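Local coordinates for galactofuranose-binding protein YtfQ (Escherichia coli, PDB 2VK2) that binds alpha- and beta-galactofuranose in the periplasm and serves as the solute-binding component of the YtfQRT-YjfF ABC transporter, at residues 7-12 against 19-24; 29-34 against 254-259; 45-50 against 65-70. All coordinates share one frame; numbering follows the deposited sequence.

In the fold
All three contacts lie in one of the two lobes that close on the sugar, the one built on the parallel sheet that holds strand 4-9. Contacts 1 and 2 share helix 15-31, have centres about 14 Å apart and touch where Ala24 O meets Phe256 CE2 at 3.7 Å. Contact 3 borders contact 1 from the loop that follows the neighbouring strand 61-64: Ser8 O and Ala65 N are 3.0 Å apart, probably hydrogen-bonded. The centres of contacts 1 and 3 lie about 13 Å apart. Contacts 2 and 3 do not meet. Galactofuranose lies about 6 Å from the Glu20 side chain and about 7 Å from that of Ala65, whereas contact 2 is remote from the pocket.

Contact 1 of 3, residues 7-12 against 19-24; sequences FSQVGS and AETNVA
Gln9, at the C-terminal end of strand 4-9, gives both N-H groups of its amide to helix 15-31. One bond runs from Gln9 NE2 to Glu20 OE1 (2.9 Å) and is nearly straight at 170°; the other, from Gln9 NE2 to Thr21 OG1, is also 2.9 Å. Both acceptors lie close to the amide plane, although Glu20 OE1 is met on its anti side and well out of the carboxylate plane. The Gln9 chain starts anti to the backbone N (chi1 -179°) and then bends at chi2, which folds OE1 back to accept from Val10 N at 2.9 Å. A water adds an indirect link, donating to Gly11 O and hydrogen-bonding Thr21 OG1, 2.7 Å from each.

The apolar part is small. Ala24 CB comes obliquely to the Phe7 ring, 4.2 Å from Phe7 CE2, while Glu20 OE1 sits at the ring edge near CZ, with ring and carboxylate planes 85° apart. The contact joins strand and helix of the beta-alpha-beta unit 4-9, 15-31, 34-39.

Arg17, a galactofuranose-binding residue, bonds through NH1 to Gln9 OE1 and makes a salt bridge to Glu20 OE1; Glu20 OE2 lies close to Asp90 OD2. With its amide fixed at both ends, Gln9 is placed as a second-shell residue that, with Glu20, would hold this sugar-binding arginine.

Contact 2 of 3, residues 29-34 against 254-259; sequences EKRGIT and PAFDAL
Helix 15-31 ends in a Schellman motif, and Arg31 and Ile33 on either side of its glycine, Gly32, reach across to helix 252-265. Gly32 has the positive phi that the turn requires (72°), and the chain then heads into strand 34-39. Phe256 CB, rather than the aromatic ring, covers one face of the Arg31 guanidinium, toward its rim, with Arg31 NE 3.5 Å from Phe256 CB. The ring itself is tilted 31° from the guanidinium plane.

At the edge of the same guanidinium, Asp257 OD1 takes hydrogen bonds from two nitrogens, Arg31 NH1 at 2.9 Å and Arg31 NH2 at 3.0 Å, in an end-on salt bridge. The oxygen is nearly in the guanidinium plane, but both donors come to it from one face of the carboxylate, well above its plane. The Arg31 chain, extended from CG to NE, spans the gap between the helices. Glu27 and Glu260 form further salt bridges with Arg31, through NE and NH1, so the positive charge has three acidic partners.

Deeper in, Ile33 CD1 packs obliquely against Phe256 CD1 at 3.6 Å, and both side chains also touch Val5 of strand 4-9. A salt bridge beside an apolar patch thus joins two helices on one face of the parallel sheet, in the three-layer alpha/beta/alpha architecture of periplasmic binding protein lobes.

Contact 3 of 3, residues 45-50 against 65-70; sequences ENQIKA and APVVAT
Gln47 of helix 44-57 uses both ends of its amide on the backbone of the loop that follows strand 61-64, in the parallel alpha/beta lobe of this periplasmic binding protein. NE2 donates to Ala65 O at 2.8 Å in a nearly straight bond, 172° at the hydrogen. Ala65 O lies almost in the amide plane of Gln47, yet the N-H arrives 42° above the carbonyl plane and not on a lone pair. OE1 works the other way round, accepting from Val67 N at 3.0 Å in its own carbonyl plane and on a lone pair. The amide therefore spans Pro66, which has no N-H of its own to offer, and the pair of bonds fixes which way round the amide sits.

Reaching this far depends on the shape of the glutamine. CG stands anti to the carbonyl carbon (chi1 -66°), and the chain stays extended beyond it, carrying the amide across to the loop.

The next shell secures the amide further. Gln47 NE2 also donates to Ser8 OG on strand 4-9, so both N-H groups of this buried amide have acceptors. Trp72 touches the side chains of both Gln47 and Pro66. On the pocket side, the Ala65 side chain is about 4 Å from those of Asp90 and Arg17, two residues that bind galactofuranose, and Val67 O accepts from NH1 of Arg91, a third. The two bonds thus tie Gln47 to the backbone of a loop that runs close to the sugar site. Its oxygen also has an apolar neighbour: Val67 CG1, placed between the backbone N and the carbonyl carbon, comes within 3.2 Å of Gln47 OE1.

Contact 1 of 3, residues 7-12 against 19-24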
loop_
_atom_site.group_PDB
_atom_site.type_symbol
_atom_site.label_atom_id
_atom_site.label_comp_id
_atom_site.label_asym_id
_atom_site.label_seq_id
_atom_site.Cartn_x
_atom_site.Cartn_y
_atom_site.Cartn_z
ATOM N N PHE A 7 1.965 18.201 -2.445
ATOM C CA PHE A 7 1.659 16.780 -2.284
ATOM C C PHE A 7 0.844 16.593 -1.014
ATOM O O PHE A 7 1.336 16.830 0.091
ATOM C CB PHE A 7 2.972 15.984 -2.239
ATOM C CG PHE A 7 2.822 14.493 -1.985
ATOM C CD1 PHE A 7 1.650 13.793 -2.269
ATOM C CD2 PHE A 7 3.912 13.777 -1.496
ATOM C CE1 PHE A 7 1.566 12.418 -2.033
ATOM C CE2 PHE A 7 3.833 12.412 -1.267
ATOM C CZ PHE A 7 2.659 11.731 -1.536
ATOM N N SER A 8 -0.420 16.206 -1.186
ATOM C CA SER A 8 -1.262 15.800 -0.072
ATOM C C SER A 8 -1.004 14.325 0.211
ATOM O O SER A 8 -1.477 13.447 -0.514
ATOM C CB SER A 8 -2.743 16.031 -0.373
ATOM O OG SER A 8 -3.536 15.553 0.699
ATOM N N GLN A 9 -0.234 14.082 1.268
ATOM C CA GLN A 9 0.172 12.752 1.697
ATOM C C GLN A 9 -0.814 12.255 2.759
ATOM O O GLN A 9 -1.359 13.052 3.527
ATOM C CB GLN A 9 1.613 12.844 2.240
ATOM C CG GLN A 9 2.276 11.560 2.743
ATOM C CD GLN A 9 2.274 10.440 1.722
ATOM O OE1 GLN A 9 1.218 9.995 1.289
ATOM N NE2 GLN A 9 3.460 9.953 1.357
ATOM N N VAL A 10 -1.057 10.946 2.787
ATOM C CA VAL A 10 -2.024 10.349 3.717
ATOM C C VAL A 10 -1.580 10.540 5.161
ATOM O O VAL A 10 -2.376 10.890 6.034
ATOM C CB VAL A 10 -2.191 8.830 3.452
ATOM C CG1 VAL A 10 -3.089 8.183 4.509
ATOM C CG2 VAL A 10 -2.733 8.580 2.057
ATOM N N GLY A 11 -0.294 10.303 5.393
ATOM C CA GLY A 11 0.284 10.317 6.728
ATOM C C GLY A 11 1.561 9.502 6.726
ATOM O O GLY A 11 2.281 9.482 5.733
ATOM N N SER A 12 1.834 8.827 7.837
ATOM C CA SER A 12 3.037 8.008 7.981
ATOM C C SER A 12 2.694 6.712 8.708
ATOM O O SER A 12 3.399 6.295 9.629
ATOM C CB SER A 12 4.112 8.788 8.744
ATOM O OG SER A 12 3.629 9.187 10.013
ATOM N N ALA A 19 8.912 5.753 3.410
ATOM C CA ALA A 19 9.845 5.653 2.291
ATOM C C ALA A 19 9.333 6.402 1.060
ATOM O O ALA A 19 10.108 7.063 0.374
ATOM C CB ALA A 19 10.122 4.192 1.949
ATOM N N GLU A 20 8.035 6.298 0.778
ATOM C CA GLU A 20 7.447 7.028 -0.347
ATOM C C GLU A 20 7.658 8.536 -0.192
ATOM O O GLU A 20 7.995 9.222 -1.156
ATOM C CB GLU A 20 5.952 6.730 -0.479
ATOM C CG GLU A 20 5.313 7.337 -1.724
ATOM C CD GLU A 20 3.803 7.409 -1.646
ATOM O OE1 GLU A 20 3.268 7.726 -0.563
ATOM O OE2 GLU A 20 3.155 7.148 -2.682
ATOM N N THR A 21 7.451 9.038 1.020
ATOM C CA THR A 21 7.690 10.444 1.330
ATOM C C THR A 21 9.163 10.817 1.131
ATOM O O THR A 21 9.468 11.835 0.508
ATOM C CB THR A 21 7.232 10.768 2.766
ATOM O OG1 THR A 21 5.802 10.659 2.839
ATOM C CG2 THR A 21 7.648 12.175 3.175
ATOM N N ASN A 22 10.069 9.991 1.645
ATOM C CA ASN A 22 11.507 10.222 1.470
ATOM C C ASN A 22 11.893 10.291 -0.002
ATOM O O ASN A 22 12.636 11.179 -0.421
ATOM C CB ASN A 22 12.322 9.109 2.140
ATOM C CG ASN A 22 12.281 9.169 3.657
ATOM O OD1 ASN A 22 11.986 10.206 4.249
ATOM N ND2 ASN A 22 12.589 8.046 4.295
ATOM N N VAL A 23 11.379 9.348 -0.786
ATOM C CA VAL A 23 11.686 9.279 -2.210
ATOM C C VAL A 23 11.052 10.441 -2.987
ATOM O O VAL A 23 11.648 10.957 -3.933
ATOM C CB VAL A 23 11.256 7.927 -2.807
ATOM C CG1 VAL A 23 11.440 7.915 -4.320
ATOM C CG2 VAL A 23 12.055 6.800 -2.158
ATOM N N ALA A 24 9.855 10.864 -2.584
ATOM C CA ALA A 24 9.239 12.047 -3.181
ATOM C C ALA A 24 10.157 13.258 -3.013
ATOM O O ALA A 24 10.370 14.023 -3.952
ATOM C CB ALA A 24 7.880 12.316 -2.555
HETATM O O HOH W 1 4.853 10.339 5.351
#

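Contact 2 of 3, residues 29-34 against 254-259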
loop_
_atom_site.group_PDB
_atom_site.type_symbol
_atom_site.label_atom_id
_atom_site.label_comp_id
_atom_site.label_asym_id
_atom_site.label_seq_id
_atom_site.Cartn_x
_atom_site.Cartn_y
_atom_site.Cartn_z
ATOM N N GLU A 29 14.091 16.994 -5.283
ATOM C CA GLU A 29 15.356 17.704 -5.112
ATOM C C GLU A 29 16.273 17.564 -6.322
ATOM O O GLU A 29 16.799 18.561 -6.815
ATOM C CB GLU A 29 16.062 17.232 -3.840
ATOM C CG GLU A 29 15.416 17.783 -2.572
ATOM C CD GLU A 29 15.580 16.885 -1.357
ATOM O OE1 GLU A 29 16.472 16.010 -1.358
ATOM O OE2 GLU A 29 14.803 17.062 -0.393
ATOM N N LYS A 30 16.439 16.344 -6.827
ATOM C CA LYS A 30 17.329 16.125 -7.972
ATOM C C LYS A 30 16.769 16.686 -9.284
ATOM O O LYS A 30 17.520 16.881 -10.242
ATOM C CB LYS A 30 17.710 14.645 -8.118
ATOM C CG LYS A 30 16.622 13.715 -8.622
ATOM C CD LYS A 30 17.166 12.298 -8.730
ATOM C CE LYS A 30 16.189 11.375 -9.423
ATOM N NZ LYS A 30 16.784 10.033 -9.684
ATOM N N ARG A 31 15.464 16.956 -9.318
ATOM C CA ARG A 31 14.813 17.563 -10.482
ATOM C C ARG A 31 14.708 19.086 -10.378
ATOM O O ARG A 31 14.239 19.734 -11.312
ATOM C CB ARG A 31 13.407 16.982 -10.654
ATOM C CG ARG A 31 13.371 15.507 -10.991
ATOM C CD ARG A 31 11.983 14.934 -10.744
ATOM N NE ARG A 31 11.962 13.480 -10.886
ATOM C CZ ARG A 31 11.686 12.825 -12.013
ATOM N NH1 ARG A 31 11.378 13.478 -13.128
ATOM N NH2 ARG A 31 11.706 11.498 -12.021
ATOM N N GLY A 32 15.119 19.653 -9.246
ATOM C CA GLY A 32 15.009 21.096 -9.020
ATOM C C GLY A 32 13.580 21.565 -8.792
ATOM O O GLY A 32 13.252 22.727 -9.037
ATOM N N ILE A 33 12.732 20.657 -8.315
ATOM C CA ILE A 33 11.321 20.944 -8.076
ATOM C C ILE A 33 11.121 21.231 -6.593
ATOM O O ILE A 33 11.660 20.524 -5.739
ATOM C CB ILE A 33 10.440 19.752 -8.515
ATOM C CG1 ILE A 33 10.508 19.587 -10.037
ATOM C CG2 ILE A 33 8.991 19.944 -8.060
ATOM C CD1 ILE A 33 9.879 18.309 -10.551
ATOM N N THR A 34 10.371 22.290 -6.296
ATOM C CA THR A 34 10.008 22.627 -4.927
ATOM C C THR A 34 8.796 21.789 -4.533
ATOM O O THR A 34 7.737 21.901 -5.146
ATOM C CB THR A 34 9.669 24.127 -4.799
ATOM O OG1 THR A 34 10.803 24.908 -5.199
ATOM C CG2 THR A 34 9.296 24.483 -3.370
ATOM N N PRO A 254 7.587 8.666 -11.385
ATOM C CA PRO A 254 6.742 8.655 -12.583
ATOM C C PRO A 254 5.749 9.824 -12.670
ATOM O O PRO A 254 5.437 10.277 -13.771
ATOM C CB PRO A 254 6.010 7.311 -12.484
ATOM C CG PRO A 254 6.894 6.463 -11.641
ATOM C CD PRO A 254 7.490 7.399 -10.639
ATOM N N ALA A 255 5.265 10.316 -11.531
ATOM C CA ALA A 255 4.383 11.485 -11.528
ATOM C C ALA A 255 5.142 12.741 -11.948
ATOM O O ALA A 255 4.647 13.525 -12.760
ATOM C CB ALA A 255 3.745 11.672 -10.165
ATOM N N PHE A 256 6.347 12.924 -11.408
ATOM C CA PHE A 256 7.209 14.033 -11.830
ATOM C C PHE A 256 7.570 13.925 -13.314
ATOM O O PHE A 256 7.589 14.934 -14.014
ATOM C CB PHE A 256 8.504 14.092 -11.009
ATOM C CG PHE A 256 8.324 14.571 -9.587
ATOM C CD1 PHE A 256 7.656 15.758 -9.305
ATOM C CD2 PHE A 256 8.871 13.852 -8.531
ATOM C CE1 PHE A 256 7.511 16.199 -7.997
ATOM C CE2 PHE A 256 8.732 14.286 -7.222
ATOM C CZ PHE A 256 8.048 15.462 -6.954
ATOM N N ASP A 257 7.859 12.712 -13.788
ATOM C CA ASP A 257 8.145 12.489 -15.213
ATOM C C ASP A 257 6.997 12.997 -16.081
ATOM O O ASP A 257 7.212 13.733 -17.044
ATOM C CB ASP A 257 8.366 10.999 -15.517
ATOM C CG ASP A 257 9.683 10.469 -14.984
ATOM O OD1 ASP A 257 10.626 11.260 -14.804
ATOM O OD2 ASP A 257 9.773 9.244 -14.762
ATOM N N ALA A 258 5.780 12.590 -15.732
ATOM C CA ALA A 258 4.580 12.990 -16.466
ATOM C C ALA A 258 4.344 14.496 -16.386
ATOM O O ALA A 258 3.995 15.129 -17.385
ATOM C CB ALA A 258 3.367 12.236 -15.941
ATOM N N LEU A 259 4.540 15.068 -15.200
ATOM C CA LEU A 259 4.368 16.508 -14.998
ATOM C C LEU A 259 5.335 17.317 -15.857
ATOM O O LEU A 259 4.928 18.268 -16.523
ATOM C CB LEU A 259 4.561 16.875 -13.521
ATOM C CG LEU A 259 4.555 18.368 -13.172
ATOM C CD1 LEU A 259 3.240 19.017 -13.585
ATOM C CD2 LEU A 259 4.816 18.570 -11.690
#

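Contact 3 of 3, residues 45-50 against 65-70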
loop_
_atom_site.group_PDB
_atom_site.type_symbol
_atom_site.label_atom_id
_atom_site.label_comp_id
_atom_site.label_asym_id
_atom_site.label_seq_id
_atom_site.Cartn_x
_atom_site.Cartn_y
_atom_site.Cartn_z
ATOM N N GLU A 45 -10.628 14.614 5.156
ATOM C CA GLU A 45 -10.958 16.040 5.209
ATOM C C GLU A 45 -9.702 16.897 5.383
ATOM O O GLU A 45 -9.641 18.009 4.864
ATOM C CB GLU A 45 -12.001 16.349 6.290
ATOM C CG GLU A 45 -12.586 17.775 6.211
ATOM C CD GLU A 45 -13.346 18.079 4.918
ATOM O OE1 GLU A 45 -13.688 17.147 4.164
ATOM O OE2 GLU A 45 -13.617 19.273 4.667
ATOM N N ASN A 46 -8.697 16.381 6.092
ATOM C CA ASN A 46 -7.406 17.069 6.176
ATOM C C ASN A 46 -6.736 17.163 4.807
ATOM O O ASN A 46 -6.146 18.188 4.470
ATOM C CB ASN A 46 -6.461 16.370 7.158
ATOM C CG ASN A 46 -6.899 16.508 8.602
ATOM O OD1 ASN A 46 -7.633 17.425 8.967
ATOM N ND2 ASN A 46 -6.429 15.595 9.440
ATOM N N GLN A 47 -6.832 16.097 4.021
ATOM C CA GLN A 47 -6.291 16.103 2.667
ATOM C C GLN A 47 -7.009 17.122 1.786
ATOM O O GLN A 47 -6.366 17.851 1.035
ATOM C CB GLN A 47 -6.383 14.715 2.034
ATOM C CG GLN A 47 -5.509 13.666 2.707
ATOM C CD GLN A 47 -5.314 12.452 1.833
ATOM O OE1 GLN A 47 -6.163 11.565 1.787
ATOM N NE2 GLN A 47 -4.199 12.411 1.116
ATOM N N ILE A 48 -8.336 17.169 1.876
ATOM C CA ILE A 48 -9.127 18.103 1.084
ATOM C C ILE A 48 -8.754 19.544 1.438
ATOM O O ILE A 48 -8.564 20.370 0.546
ATOM C CB ILE A 48 -10.641 17.836 1.253
ATOM C CG1 ILE A 48 -11.010 16.529 0.545
ATOM C CG2 ILE A 48 -11.468 18.996 0.705
ATOM C CD1 ILE A 48 -12.389 16.021 0.860
ATOM N N LYS A 49 -8.613 19.833 2.729
ATOM C CA LYS A 49 -8.146 21.150 3.172
ATOM C C LYS A 49 -6.773 21.493 2.588
ATOM O O LYS A 49 -6.546 22.620 2.151
ATOM C CB LYS A 49 -8.089 21.224 4.697
ATOM C CG LYS A 49 -9.448 21.254 5.369
ATOM C CD LYS A 49 -9.303 21.061 6.863
ATOM C CE LYS A 49 -10.629 21.194 7.587
ATOM N NZ LYS A 49 -10.466 20.837 9.021
ATOM N N ALA A 50 -5.867 20.520 2.576
ATOM C CA ALA A 50 -4.526 20.732 2.029
ATOM C C ALA A 50 -4.575 21.025 0.533
ATOM O O ALA A 50 -3.900 21.937 0.053
ATOM C CB ALA A 50 -3.641 19.525 2.302
ATOM N N ALA A 65 -2.191 11.341 -2.590
ATOM C CA ALA A 65 -2.343 9.921 -2.284
ATOM C C ALA A 65 -3.695 9.802 -1.588
ATOM O O ALA A 65 -3.802 10.107 -0.406
ATOM C CB ALA A 65 -1.214 9.444 -1.383
ATOM N N PRO A 66 -4.749 9.428 -2.338
ATOM C CA PRO A 66 -6.101 9.534 -1.776
ATOM C C PRO A 66 -6.396 8.458 -0.734
ATOM O O PRO A 66 -6.404 7.276 -1.062
ATOM C CB PRO A 66 -7.003 9.366 -3.005
ATOM C CG PRO A 66 -6.208 8.546 -3.943
ATOM C CD PRO A 66 -4.768 8.924 -3.723
ATOM N N VAL A 67 -6.653 8.867 0.506
ATOM C CA VAL A 67 -6.754 7.898 1.602
ATOM C C VAL A 67 -7.857 6.867 1.341
ATOM O O VAL A 67 -7.657 5.671 1.570
ATOM C CB VAL A 67 -6.936 8.589 2.981
ATOM C CG1 VAL A 67 -8.217 9.415 3.033
ATOM C CG2 VAL A 67 -6.897 7.559 4.105
ATOM N N VAL A 68 -9.002 7.338 0.848
ATOM C CA VAL A 68 -10.100 6.474 0.413
ATOM C C VAL A 68 -10.494 6.853 -1.014
ATOM O O VAL A 68 -10.068 7.890 -1.517
ATOM C CB VAL A 68 -11.321 6.583 1.352
ATOM C CG1 VAL A 68 -10.949 6.135 2.761
ATOM C CG2 VAL A 68 -11.885 8.002 1.358
ATOM N N ALA A 69 -11.300 6.016 -1.660
ATOM C CA ALA A 69 -11.606 6.181 -3.087
ATOM C C ALA A 69 -12.745 7.162 -3.370
ATOM O O ALA A 69 -12.850 7.682 -4.486
ATOM C CB ALA A 69 -11.922 4.837 -3.712
ATOM N N THR A 70 -13.586 7.397 -2.365
ATOM C CA THR A 70 -14.805 8.191 -2.501
ATOM C C THR A 70 -14.587 9.632 -2.059
ATOM O O THR A 70 -13.653 9.926 -1.315
ATOM C CB THR A 70 -15.924 7.605 -1.612
ATOM O OG1 THR A 70 -15.444 7.490 -0.265
ATOM C CG2 THR A 70 -16.347 6.233 -2.112
#